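Local coordinates for protein restriction endonuclease EcoP15I, modification subunit (Escherichia coli, PDB 4ZCF) that methylates one adenine in the 5'-CAGCAG-3' site using S-adenosyl-L-methionine and, with the Res subunit, takes part in DNA restriction, at residues G62-R67 against A150-D155; E104-M109 against I436-F441; P180-A185 against K208-E213; D192-I197 against S428-G433. All blocks are in the same frame, centred on the assembly; numbering follows the deposited sequence.

How the contacts relate
Contacts 2, 3 and 4 build the two-sided core of the methyltransferase domain; contact 1 lies at the periphery, its centre 29 Å from the centre of the chain. The strands of contacts 2 and 4, 434-439 and 193-199, flank strand 117-122 in one mixed sheet. Helices 102-113, 171-188 and 204-215 (contacts 2 and 3) cover one face; helix 420-430 (contact 4) covers the other. The centre of contact 3 lies about 14 Å from that of contact 2 and 17 Å from those of contacts 1 and 4, and contact 3 touches all three. Along the chain, contacts 3 and 4 are nested within contact 2. The centres of contacts 1 and 4 are about 34 Å apart, without touching.

Contact 1 (G62-R67 against A150-D155); sequences GKSYAR and AGIDLD
The helix-to-helix turn at 150-155 rests on the first turn of helix 63-71, with Ala150 and Ile152 meeting Ser64. The touch is light: Ala150 CB stands 4.4 Å from Ser64 O, and Ile152 CG2 comes within 4.3 Å of Ser64 OG. With chi1 at 45°, OG sits between the backbone N and carbonyl carbon of its own residue. It is hydrogen-bonded to Glu156 OE2 on helix 154-164, so the hydroxyl ties the two elements together, while Ile152 CG2 lies beside it and Ala150 CB faces the backbone oxygen. A small polar residue suits a place where two parts of the chain come this near. The turn itself is a compact link between helices 143-150 and 154-164. Gly151 leaves the helical conformation with phi 75°, which favours glycine, and Asp153 takes the N-cap position of the next helix. At the start of helix 63-71, Gly62 is the N-cap, its phi of 118° again calling for glycine, and its O receives Ala66 N at 2.7 Å. The guanidinium of Arg67 lays one face over Ser64 CA, which sits 3.5 Å above the plane toward the rim. Tyr65 OH is hydrogen-bonded to Asp137 OD2.

Contact 2 (E104-M109 against I436-F441); sequences EVLKHM and IVLDFF
Leu106 reaches from helix 102-113 to Leu438 and Phe440, and its atoms divide the work. CB lies against Ile184 CG2 of helix 171-188. CG stands opposite the carbonyl carbon about the CA-CB bond (chi1 -70°), a choice that carries both methyls off the helix toward the strand. CD1 then settles over the centre of the Phe440 ring, 4.0 Å from its centroid and 10° off the normal, a CH-pi contact made squarely on one face; it also lies near Arg181 O. CD2 turns the other way and meets Leu438 CD2 at 3.9 Å. A forked side chain is apt here, since one residue can touch both neighbours, one methyl each. Leu438 of the strand and Phe440 just beyond it both point toward helix 102-113. This is the Rossmann-like core of the methyltransferase, and the chain leaving strand 434-439 begins the DFFAGSG sequence, consistent with the glycine-rich cofactor-binding motif of this family. One turn further along the helix, Met109 CE approaches Leu438 CD1 at 4.3 Å, its flexible thioether lengthening the apolar patch. At the strand end Asp439 OD1 accepts Phe441 N at 3.1 Å, met on its anti side 16° out of the carboxylate plane: an Asx turn. Phe440 also packs on Arg181 and Ala185, while its O receives Asn102 ND2.

Contact 3 (P180-A185 against K208-E213); sequences PRLYIA and KLVCDE. With MN (manganese (II) ion), chain G.
Leu182 meets Val210 and Cys211 without any flat group between them; the planar groups of these two helices lie to the sides. The carboxylate of Glu213 binds the manganese ion through one oxygen, OE2 at 2.4 Å, with OE1 4.1 Å away from the metal and the ion itself tilted out of the carboxylate plane. A bend at chi2, -79°, sets the acid end toward the metal. On helix 171-188, the guanidinium of Arg181 gives NH2 to a salt bridge with Asp101 and NE to Asn102. In the middle, Leu182 CD1 alone makes the contact, 4.2 Å from Val210 CG1 and 4.1 Å from Cys211 SG. The helices follow one another as helix, strand, helix: 171-188 and 204-215 are joined through strand 193-199 and lie side by side on the same face of the sheet. Leu182 CD2 accordingly rests on Ile195 and Ile197 of that strand, and Cys211 touches Ile197 too, so branched or small apolar groups suit this three-way seam. Lys208 and Leu209 pack on Ser205 and Gln206 of the second subunit, and Glu213 on His168 of the restriction endonuclease chain.

Contact 4 (D192-I197 against S428-G433); sequences DGTIFI and SFACDG
Thr194 and Phe196 of strand 193-199 both lean on Ala430, the last residue of helix 420-430 before Cys431 leaves the helical conformation. The chain turns a corner at Asp192, whose carboxylate holds Arg190 in a salt bridge, and Gly193 follows, its O receiving the hydroxyl of Thr248. Thr194 comes next, its OG1 at 3.6 Å from Ala430 CB. A chi1 of 48° turns this oxygen toward the helix end and swings CG2 away from the carbonyl carbon. Ile195 lies on the other face of the sheet, toward Phe215. Phe196 returns to the first face: CG is anti to its carbonyl carbon (chi1 -74°), and the ring meets the same methyl with CE1 at 3.8 Å and CZ at 4.0 Å, while it also touches Met119, Tyr121, Ile244 and Val246 of the adjacent strands. Ile197 again belongs to the far face, against Leu207 of helix 204-215. Helix and strand belong to the layered alpha/beta methyltransferase fold, where helix 420-430 covers this side of the sheet. A single methyl suits a helix end pressed close to the strand. Met by one hydroxyl oxygen and the carbons of one ring, that methyl makes a contact that rests on van der Waals packing.

Contact 1 (G62-R67 against A150-D155)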
loop_
_atom_site.group_PDB
_atom_site.type_symbol
_atom_site.label_atom_id
_atom_site.label_comp_id
_atom_site.label_asym_id
_atom_site.label_seq_id
_atom_site.Cartn_x
_atom_site.Cartn_y
_atom_site.Cartn_z
ATOM N N GLY A 62 -11.392 -7.840 18.885
ATOM C CA GLY A 62 -11.723 -6.441 18.624
ATOM C C GLY A 62 -11.618 -6.068 17.156
ATOM O O GLY A 62 -11.982 -4.951 16.775
ATOM N N LYS A 63 -11.150 -7.015 16.306
ATOM C CA LYS A 63 -11.065 -6.845 14.862
ATOM C C LYS A 63 -12.460 -6.625 14.291
ATOM O O LYS A 63 -12.628 -5.750 13.437
ATOM C CB LYS A 63 -10.386 -8.063 14.202
ATOM C CG LYS A 63 -9.999 -7.823 12.750
ATOM C CD LYS A 63 -9.024 -8.863 12.202
ATOM C CE LYS A 63 -8.757 -8.603 10.728
ATOM N NZ LYS A 63 -7.577 -9.348 10.217
ATOM N N SER A 64 -13.462 -7.420 14.765
ATOM C CA SER A 64 -14.869 -7.307 14.344
ATOM C C SER A 64 -15.476 -5.995 14.813
ATOM O O SER A 64 -16.298 -5.425 14.092
ATOM C CB SER A 64 -15.702 -8.503 14.814
ATOM O OG SER A 64 -15.471 -8.872 16.166
ATOM N N TYR A 65 -15.049 -5.513 16.009
ATOM C CA TYR A 65 -15.422 -4.239 16.628
ATOM C C TYR A 65 -14.822 -3.063 15.838
ATOM O O TYR A 65 -15.513 -2.058 15.642
ATOM C CB TYR A 65 -14.961 -4.190 18.107
ATOM C CG TYR A 65 -15.408 -2.953 18.867
ATOM C CD1 TYR A 65 -16.692 -2.861 19.394
ATOM C CD2 TYR A 65 -14.533 -1.896 19.098
ATOM C CE1 TYR A 65 -17.108 -1.729 20.096
ATOM C CE2 TYR A 65 -14.928 -0.772 19.822
ATOM C CZ TYR A 65 -16.221 -0.687 20.311
ATOM O OH TYR A 65 -16.625 0.416 21.027
ATOM N N ALA A 66 -13.539 -3.169 15.419
ATOM C CA ALA A 66 -12.851 -2.144 14.609
ATOM C C ALA A 66 -13.505 -2.025 13.226
ATOM O O ALA A 66 -13.664 -0.916 12.729
ATOM C CB ALA A 66 -11.375 -2.469 14.472
ATOM N N ARG A 67 -13.931 -3.156 12.636
ATOM C CA ARG A 67 -14.639 -3.192 11.343
ATOM C C ARG A 67 -16.019 -2.464 11.413
ATOM O O ARG A 67 -16.395 -1.746 10.484
ATOM C CB ARG A 67 -14.787 -4.638 10.833
ATOM C CG ARG A 67 -13.510 -5.179 10.181
ATOM C CD ARG A 67 -13.711 -6.501 9.449
ATOM N NE ARG A 67 -13.615 -7.662 10.341
ATOM C CZ ARG A 67 -14.654 -8.358 10.801
ATOM N NH1 ARG A 67 -15.894 -8.029 10.449
ATOM N NH2 ARG A 67 -14.462 -9.392 11.610
ATOM N N ALA A 150 -22.211 -6.367 15.125
ATOM C CA ALA A 150 -20.967 -6.978 14.638
ATOM C C ALA A 150 -21.173 -8.308 13.909
ATOM O O ALA A 150 -20.364 -8.655 13.042
ATOM C CB ALA A 150 -19.977 -7.162 15.777
ATOM N N GLY A 151 -22.241 -9.030 14.268
ATOM C CA GLY A 151 -22.555 -10.331 13.693
ATOM C C GLY A 151 -21.647 -11.420 14.226
ATOM O O GLY A 151 -21.083 -12.207 13.455
ATOM N N ILE A 152 -21.492 -11.455 15.560
ATOM C CA ILE A 152 -20.650 -12.415 16.271
ATOM C C ILE A 152 -21.302 -12.925 17.575
ATOM O O ILE A 152 -22.150 -12.231 18.134
ATOM C CB ILE A 152 -19.197 -11.863 16.447
ATOM C CG1 ILE A 152 -18.167 -12.999 16.768
ATOM C CG2 ILE A 152 -19.123 -10.677 17.445
ATOM C CD1 ILE A 152 -18.180 -14.382 15.838
ATOM N N ASP A 153 -20.916 -14.143 18.042
ATOM C CA ASP A 153 -21.432 -14.774 19.266
ATOM C C ASP A 153 -21.361 -13.843 20.478
ATOM O O ASP A 153 -20.457 -12.998 20.565
ATOM C CB ASP A 153 -20.756 -16.139 19.551
ATOM C CG ASP A 153 -19.278 -16.093 19.916
ATOM O OD1 ASP A 153 -18.465 -15.667 19.059
ATOM O OD2 ASP A 153 -18.923 -16.554 21.026
ATOM N N LEU A 154 -22.345 -13.987 21.387
ATOM C CA LEU A 154 -22.513 -13.200 22.615
ATOM C C LEU A 154 -21.266 -13.198 23.521
ATOM O O LEU A 154 -20.965 -12.160 24.112
ATOM C CB LEU A 154 -23.768 -13.682 23.370
ATOM C CG LEU A 154 -24.517 -12.672 24.245
ATOM C CD1 LEU A 154 -25.118 -11.529 23.425
ATOM C CD2 LEU A 154 -25.639 -13.351 24.990
ATOM N N ASP A 155 -20.525 -14.339 23.591
ATOM C CA ASP A 155 -19.284 -14.493 24.367
ATOM C C ASP A 155 -18.172 -13.581 23.841
ATOM O O ASP A 155 -17.388 -13.079 24.641
ATOM C CB ASP A 155 -18.819 -15.941 24.353
#

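Contact 2 (E104-M109 against I436-F441)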
loop_
_atom_site.group_PDB
_atom_site.type_symbol
_atom_site.label_atom_id
_atom_site.label_comp_id
_atom_site.label_asym_id
_atom_site.label_seq_id
_atom_site.Cartn_x
_atom_site.Cartn_y
_atom_site.Cartn_z
ATOM N N GLU A 104 -14.412 10.381 13.467
ATOM C CA GLU A 104 -15.658 11.083 13.162
ATOM C C GLU A 104 -15.408 12.181 12.108
ATOM O O GLU A 104 -16.148 12.273 11.114
ATOM C CB GLU A 104 -16.253 11.656 14.458
ATOM C CG GLU A 104 -17.675 12.171 14.305
ATOM C CD GLU A 104 -18.800 11.166 14.134
ATOM O OE1 GLU A 104 -18.558 9.944 14.268
ATOM O OE2 GLU A 104 -19.943 11.616 13.899
ATOM N N VAL A 105 -14.314 12.957 12.291
ATOM C CA VAL A 105 -13.898 14.003 11.346
ATOM C C VAL A 105 -13.575 13.449 9.944
ATOM O O VAL A 105 -13.996 14.042 8.961
ATOM C CB VAL A 105 -12.798 14.926 11.910
ATOM C CG1 VAL A 105 -12.280 15.869 10.842
ATOM C CG2 VAL A 105 -13.295 15.705 13.129
ATOM N N LEU A 106 -12.875 12.310 9.852
ATOM C CA LEU A 106 -12.527 11.661 8.574
ATOM C C LEU A 106 -13.775 11.150 7.859
ATOM O O LEU A 106 -13.869 11.313 6.650
ATOM C CB LEU A 106 -11.528 10.505 8.777
ATOM C CG LEU A 106 -10.099 10.842 9.164
ATOM C CD1 LEU A 106 -9.366 9.604 9.600
ATOM C CD2 LEU A 106 -9.380 11.525 8.034
ATOM N N LYS A 107 -14.757 10.583 8.609
ATOM C CA LYS A 107 -16.047 10.143 8.051
ATOM C C LYS A 107 -16.817 11.289 7.379
ATOM O O LYS A 107 -17.458 11.047 6.349
ATOM C CB LYS A 107 -16.918 9.467 9.105
ATOM C CG LYS A 107 -16.438 8.073 9.498
ATOM C CD LYS A 107 -17.291 7.545 10.622
ATOM C CE LYS A 107 -16.899 6.158 11.031
ATOM N NZ LYS A 107 -17.733 5.691 12.172
ATOM N N HIS A 108 -16.737 12.537 7.919
ATOM C CA HIS A 108 -17.402 13.704 7.299
ATOM C C HIS A 108 -16.680 14.149 5.992
ATOM O O HIS A 108 -17.280 14.839 5.142
ATOM C CB HIS A 108 -17.458 14.901 8.274
ATOM C CG HIS A 108 -18.491 14.802 9.360
ATOM N ND1 HIS A 108 -19.799 15.139 9.137
ATOM C CD2 HIS A 108 -18.345 14.475 10.665
ATOM C CE1 HIS A 108 -20.420 14.951 10.286
ATOM N NE2 HIS A 108 -19.586 14.540 11.230
ATOM N N MET A 109 -15.383 13.791 5.847
ATOM C CA MET A 109 -14.574 14.223 4.691
ATOM C C MET A 109 -14.779 13.392 3.435
ATOM O O MET A 109 -14.546 13.888 2.337
ATOM C CB MET A 109 -13.088 14.281 5.051
ATOM C CG MET A 109 -12.791 15.210 6.216
ATOM S SD MET A 109 -11.051 15.285 6.709
ATOM C CE MET A 109 -10.281 15.848 5.153
ATOM N N ILE A 436 -2.613 18.256 -1.138
ATOM C CA ILE A 436 -3.229 18.271 0.185
ATOM C C ILE A 436 -2.392 17.378 1.095
ATOM O O ILE A 436 -2.089 16.243 0.721
ATOM C CB ILE A 436 -4.725 17.825 0.077
ATOM C CG1 ILE A 436 -5.603 18.923 -0.593
ATOM C CG2 ILE A 436 -5.309 17.348 1.411
ATOM C CD1 ILE A 436 -7.034 18.476 -1.050
ATOM N N VAL A 437 -1.974 17.911 2.272
ATOM C CA VAL A 437 -1.208 17.156 3.272
ATOM C C VAL A 437 -2.109 16.997 4.485
ATOM O O VAL A 437 -2.560 18.004 5.030
ATOM C CB VAL A 437 0.181 17.768 3.611
ATOM C CG1 VAL A 437 0.827 17.042 4.786
ATOM C CG2 VAL A 437 1.102 17.735 2.400
ATOM N N LEU A 438 -2.412 15.746 4.879
ATOM C CA LEU A 438 -3.313 15.494 5.998
ATOM C C LEU A 438 -2.668 14.864 7.233
ATOM O O LEU A 438 -2.008 13.838 7.130
ATOM C CB LEU A 438 -4.579 14.723 5.527
ATOM C CG LEU A 438 -5.544 14.210 6.611
ATOM C CD1 LEU A 438 -6.470 15.297 7.094
ATOM C CD2 LEU A 438 -6.326 13.016 6.149
ATOM N N ASP A 439 -2.885 15.467 8.408
ATOM C CA ASP A 439 -2.410 14.914 9.686
ATOM C C ASP A 439 -3.610 14.825 10.600
ATOM O O ASP A 439 -4.151 15.850 10.962
ATOM C CB ASP A 439 -1.285 15.767 10.333
ATOM C CG ASP A 439 -0.504 15.085 11.449
ATOM O OD1 ASP A 439 -1.093 14.242 12.178
ATOM O OD2 ASP A 439 0.691 15.345 11.564
ATOM N N PHE A 440 -4.070 13.623 10.921
ATOM C CA PHE A 440 -5.247 13.463 11.784
ATOM C C PHE A 440 -4.937 13.189 13.261
ATOM O O PHE A 440 -5.845 12.951 14.037
ATOM C CB PHE A 440 -6.323 12.555 11.157
ATOM C CG PHE A 440 -5.882 11.168 10.732
ATOM C CD1 PHE A 440 -5.958 10.091 11.619
ATOM C CD2 PHE A 440 -5.444 10.929 9.439
ATOM C CE1 PHE A 440 -5.552 8.809 11.227
ATOM C CE2 PHE A 440 -5.055 9.647 9.043
ATOM C CZ PHE A 440 -5.099 8.595 9.940
ATOM N N PHE A 441 -3.645 13.295 13.648
ATOM C CA PHE A 441 -3.102 13.226 15.016
ATOM C C PHE A 441 -2.210 14.467 15.108
ATOM O O PHE A 441 -1.015 14.322 15.367
ATOM C CB PHE A 441 -2.252 11.945 15.256
ATOM C CG PHE A 441 -3.041 10.665 15.428
ATOM C CD1 PHE A 441 -3.673 10.372 16.636
ATOM C CD2 PHE A 441 -3.176 9.763 14.376
ATOM C CE1 PHE A 441 -4.401 9.191 16.789
ATOM C CE2 PHE A 441 -3.915 8.590 14.534
ATOM C CZ PHE A 441 -4.520 8.308 15.737
#

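Contact 3 (P180-A185 against K208-E213)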
loop_
_atom_site.group_PDB
_atom_site.type_symbol
_atom_site.label_atom_id
_atom_site.label_comp_id
_atom_site.label_asym_id
_atom_site.label_seq_id
_atom_site.Cartn_x
_atom_site.Cartn_y
_atom_site.Cartn_z
ATOM N N PRO A 180 -9.878 1.509 12.245
ATOM C CA PRO A 180 -10.912 2.271 11.534
ATOM C C PRO A 180 -10.418 3.606 10.995
ATOM O O PRO A 180 -10.933 4.097 9.984
ATOM C CB PRO A 180 -12.008 2.413 12.575
ATOM C CG PRO A 180 -11.297 2.369 13.881
ATOM C CD PRO A 180 -10.243 1.345 13.673
ATOM N N ARG A 181 -9.421 4.187 11.666
ATOM C CA ARG A 181 -8.789 5.448 11.278
ATOM C C ARG A 181 -8.002 5.311 9.951
ATOM O O ARG A 181 -8.260 6.065 8.999
ATOM C CB ARG A 181 -7.945 5.973 12.440
ATOM C CG ARG A 181 -8.839 6.485 13.575
ATOM C CD ARG A 181 -8.195 6.427 14.929
ATOM N NE ARG A 181 -9.044 7.051 15.947
ATOM C CZ ARG A 181 -10.045 6.440 16.575
ATOM N NH1 ARG A 181 -10.324 5.161 16.317
ATOM N NH2 ARG A 181 -10.788 7.104 17.450
ATOM N N LEU A 182 -7.159 4.257 9.853
ATOM C CA LEU A 182 -6.387 3.902 8.658
ATOM C C LEU A 182 -7.308 3.452 7.546
ATOM O O LEU A 182 -7.038 3.742 6.378
ATOM C CB LEU A 182 -5.417 2.765 8.993
ATOM C CG LEU A 182 -4.239 3.072 9.949
ATOM C CD1 LEU A 182 -3.325 1.896 10.009
ATOM C CD2 LEU A 182 -3.436 4.332 9.513
ATOM N N TYR A 183 -8.414 2.747 7.903
ATOM C CA TYR A 183 -9.412 2.286 6.953
ATOM C C TYR A 183 -10.084 3.458 6.249
ATOM O O TYR A 183 -10.118 3.471 5.020
ATOM C CB TYR A 183 -10.431 1.341 7.631
ATOM C CG TYR A 183 -11.416 0.724 6.658
ATOM C CD1 TYR A 183 -11.113 -0.456 5.980
ATOM C CD2 TYR A 183 -12.620 1.359 6.357
ATOM C CE1 TYR A 183 -12.004 -1.012 5.054
ATOM C CE2 TYR A 183 -13.505 0.827 5.420
ATOM C CZ TYR A 183 -13.210 -0.378 4.797
ATOM O OH TYR A 183 -14.094 -0.906 3.887
ATOM N N ILE A 184 -10.604 4.440 7.007
ATOM C CA ILE A 184 -11.253 5.645 6.442
ATOM C C ILE A 184 -10.270 6.528 5.712
ATOM O O ILE A 184 -10.617 7.044 4.663
ATOM C CB ILE A 184 -12.114 6.468 7.475
ATOM C CG1 ILE A 184 -13.203 5.586 8.180
ATOM C CG2 ILE A 184 -12.735 7.735 6.828
ATOM C CD1 ILE A 184 -14.359 5.027 7.248
ATOM N N ALA A 185 -9.058 6.730 6.278
ATOM C CA ALA A 185 -8.010 7.550 5.671
ATOM C C ALA A 185 -7.681 7.058 4.280
ATOM O O ALA A 185 -7.563 7.900 3.390
ATOM C CB ALA A 185 -6.758 7.566 6.536
ATOM N N LYS A 208 2.626 -2.669 10.652
ATOM C CA LYS A 208 3.082 -3.059 9.330
ATOM C C LYS A 208 2.206 -4.173 8.803
ATOM O O LYS A 208 1.824 -4.129 7.628
ATOM C CB LYS A 208 4.564 -3.495 9.363
ATOM C CG LYS A 208 5.546 -2.410 8.955
ATOM C CD LYS A 208 5.512 -2.081 7.437
ATOM C CE LYS A 208 6.296 -3.035 6.568
ATOM N NZ LYS A 208 5.519 -4.267 6.256
ATOM N N LEU A 209 1.844 -5.137 9.687
ATOM C CA LEU A 209 0.932 -6.235 9.342
ATOM C C LEU A 209 -0.515 -5.780 9.110
ATOM O O LEU A 209 -1.141 -6.269 8.162
ATOM C CB LEU A 209 1.043 -7.444 10.301
ATOM C CG LEU A 209 2.391 -8.239 10.239
ATOM C CD1 LEU A 209 2.299 -9.515 11.012
ATOM C CD2 LEU A 209 2.794 -8.578 8.813
ATOM N N VAL A 210 -1.020 -4.788 9.890
ATOM C CA VAL A 210 -2.369 -4.219 9.670
ATOM C C VAL A 210 -2.424 -3.352 8.411
ATOM O O VAL A 210 -3.471 -3.275 7.772
ATOM C CB VAL A 210 -2.999 -3.557 10.923
ATOM C CG1 VAL A 210 -2.548 -2.124 11.102
ATOM C CG2 VAL A 210 -4.515 -3.631 10.884
ATOM N N CYS A 211 -1.289 -2.730 8.028
ATOM C CA CYS A 211 -1.186 -1.914 6.814
ATOM C C CYS A 211 -1.199 -2.788 5.599
ATOM O O CYS A 211 -1.699 -2.385 4.543
ATOM C CB CYS A 211 0.057 -1.041 6.847
ATOM S SG CYS A 211 -0.140 0.473 7.798
ATOM N N ASP A 212 -0.632 -3.993 5.745
ATOM C CA ASP A 212 -0.653 -5.041 4.734
ATOM C C ASP A 212 -2.108 -5.409 4.482
ATOM O O ASP A 212 -2.537 -5.374 3.341
ATOM C CB ASP A 212 0.183 -6.250 5.177
ATOM C CG ASP A 212 1.702 -6.064 5.085
ATOM O OD1 ASP A 212 2.149 -5.119 4.400
ATOM O OD2 ASP A 212 2.449 -6.906 5.664
ATOM N N GLU A 213 -2.899 -5.589 5.550
ATOM C CA GLU A 213 -4.331 -5.887 5.474
ATOM C C GLU A 213 -5.125 -4.798 4.759
ATOM O O GLU A 213 -5.771 -5.094 3.746
ATOM C CB GLU A 213 -4.900 -6.098 6.900
ATOM C CG GLU A 213 -5.490 -7.471 7.154
ATOM C CD GLU A 213 -6.880 -7.630 6.588
ATOM O OE1 GLU A 213 -7.767 -6.823 6.957
ATOM O OE2 GLU A 213 -7.075 -8.540 5.749
HETATM MN MN MN G . -8.298 -10.510 5.296
#

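Contact 4 (D192-I197 against S428-G433)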
loop_
_atom_site.group_PDB
_atom_site.type_symbol
_atom_site.label_atom_id
_atom_site.label_comp_id
_atom_site.label_asym_id
_atom_site.label_seq_id
_atom_site.Cartn_x
_atom_site.Cartn_y
_atom_site.Cartn_z
ATOM N N ASP A 192 -2.442 7.989 -6.687
ATOM C CA ASP A 192 -1.008 8.287 -6.752
ATOM C C ASP A 192 -0.473 8.819 -5.399
ATOM O O ASP A 192 0.645 9.309 -5.338
ATOM C CB ASP A 192 -0.760 9.305 -7.898
ATOM C CG ASP A 192 -1.282 10.723 -7.701
ATOM O OD1 ASP A 192 -2.141 10.934 -6.802
ATOM O OD2 ASP A 192 -0.840 11.621 -8.438
ATOM N N GLY A 193 -1.333 8.777 -4.373
ATOM C CA GLY A 193 -1.105 9.265 -3.019
ATOM C C GLY A 193 -0.406 8.276 -2.123
ATOM O O GLY A 193 -0.280 7.096 -2.472
ATOM N N THR A 194 0.116 8.786 -0.975
ATOM C CA THR A 194 0.916 8.048 0.014
ATOM C C THR A 194 0.597 8.389 1.462
ATOM O O THR A 194 0.229 9.513 1.770
ATOM C CB THR A 194 2.437 8.281 -0.205
ATOM O OG1 THR A 194 2.707 9.673 -0.361
ATOM C CG2 THR A 194 3.004 7.505 -1.379
ATOM N N ILE A 195 0.762 7.414 2.344
ATOM C CA ILE A 195 0.649 7.552 3.788
ATOM C C ILE A 195 2.045 7.302 4.383
ATOM O O ILE A 195 2.751 6.434 3.902
ATOM C CB ILE A 195 -0.476 6.677 4.446
ATOM C CG1 ILE A 195 -0.564 6.927 5.980
ATOM C CG2 ILE A 195 -0.336 5.181 4.109
ATOM C CD1 ILE A 195 -1.854 6.544 6.660
ATOM N N PHE A 196 2.438 8.091 5.392
ATOM C CA PHE A 196 3.680 8.021 6.187
ATOM C C PHE A 196 3.234 7.879 7.668
ATOM O O PHE A 196 2.377 8.642 8.119
ATOM C CB PHE A 196 4.485 9.320 5.977
ATOM C CG PHE A 196 5.197 9.477 4.651
ATOM C CD1 PHE A 196 4.494 9.767 3.495
ATOM C CD2 PHE A 196 6.579 9.346 4.564
ATOM C CE1 PHE A 196 5.154 9.903 2.261
ATOM C CE2 PHE A 196 7.242 9.511 3.337
ATOM C CZ PHE A 196 6.524 9.809 2.196
ATOM N N ILE A 197 3.723 6.841 8.391
ATOM C CA ILE A 197 3.353 6.559 9.792
ATOM C C ILE A 197 4.564 6.388 10.673
ATOM O O ILE A 197 5.301 5.411 10.512
ATOM C CB ILE A 197 2.376 5.360 9.982
ATOM C CG1 ILE A 197 1.268 5.310 8.903
ATOM C CG2 ILE A 197 1.785 5.352 11.423
ATOM C CD1 ILE A 197 0.415 4.048 8.893
ATOM N N SER A 428 8.273 17.316 0.688
ATOM C CA SER A 428 8.958 17.677 -0.565
ATOM C C SER A 428 9.083 16.491 -1.532
ATOM O O SER A 428 8.883 16.692 -2.726
ATOM C CB SER A 428 10.332 18.286 -0.296
ATOM O OG SER A 428 10.255 19.458 0.499
ATOM N N PHE A 429 9.438 15.267 -1.029
ATOM C CA PHE A 429 9.581 14.063 -1.883
ATOM C C PHE A 429 8.240 13.565 -2.415
ATOM O O PHE A 429 8.081 13.482 -3.645
ATOM C CB PHE A 429 10.321 12.909 -1.165
ATOM C CG PHE A 429 11.815 13.087 -1.075
ATOM C CD1 PHE A 429 12.597 13.126 -2.221
ATOM C CD2 PHE A 429 12.436 13.256 0.156
ATOM C CE1 PHE A 429 13.971 13.338 -2.141
ATOM C CE2 PHE A 429 13.812 13.503 0.240
ATOM C CZ PHE A 429 14.576 13.517 -0.908
ATOM N N ALA A 430 7.283 13.226 -1.493
ATOM C CA ALA A 430 5.977 12.673 -1.877
ATOM C C ALA A 430 5.194 13.592 -2.790
ATOM O O ALA A 430 4.802 13.179 -3.887
ATOM C CB ALA A 430 5.162 12.277 -0.651
ATOM N N CYS A 431 5.029 14.852 -2.373
ATOM C CA CYS A 431 4.325 15.881 -3.130
ATOM C C CYS A 431 5.349 16.636 -3.973
ATOM O O CYS A 431 6.511 16.698 -3.591
ATOM C CB CYS A 431 3.615 16.820 -2.164
ATOM S SG CYS A 431 2.486 15.998 -1.014
ATOM N N ASP A 432 4.968 17.237 -5.079
ATOM C CA ASP A 432 6.032 17.963 -5.790
ATOM C C ASP A 432 5.691 19.454 -5.971
ATOM O O ASP A 432 5.522 19.925 -7.099
ATOM C CB ASP A 432 6.440 17.251 -7.095
ATOM C CG ASP A 432 7.919 17.357 -7.440
ATOM O OD1 ASP A 432 8.756 16.904 -6.620
ATOM O OD2 ASP A 432 8.238 17.842 -8.553
ATOM N N GLY A 433 5.567 20.161 -4.838
ATOM C CA GLY A 433 5.211 21.577 -4.796
ATOM C C GLY A 433 3.722 21.869 -4.742
ATOM O O GLY A 433 3.327 23.017 -4.554
#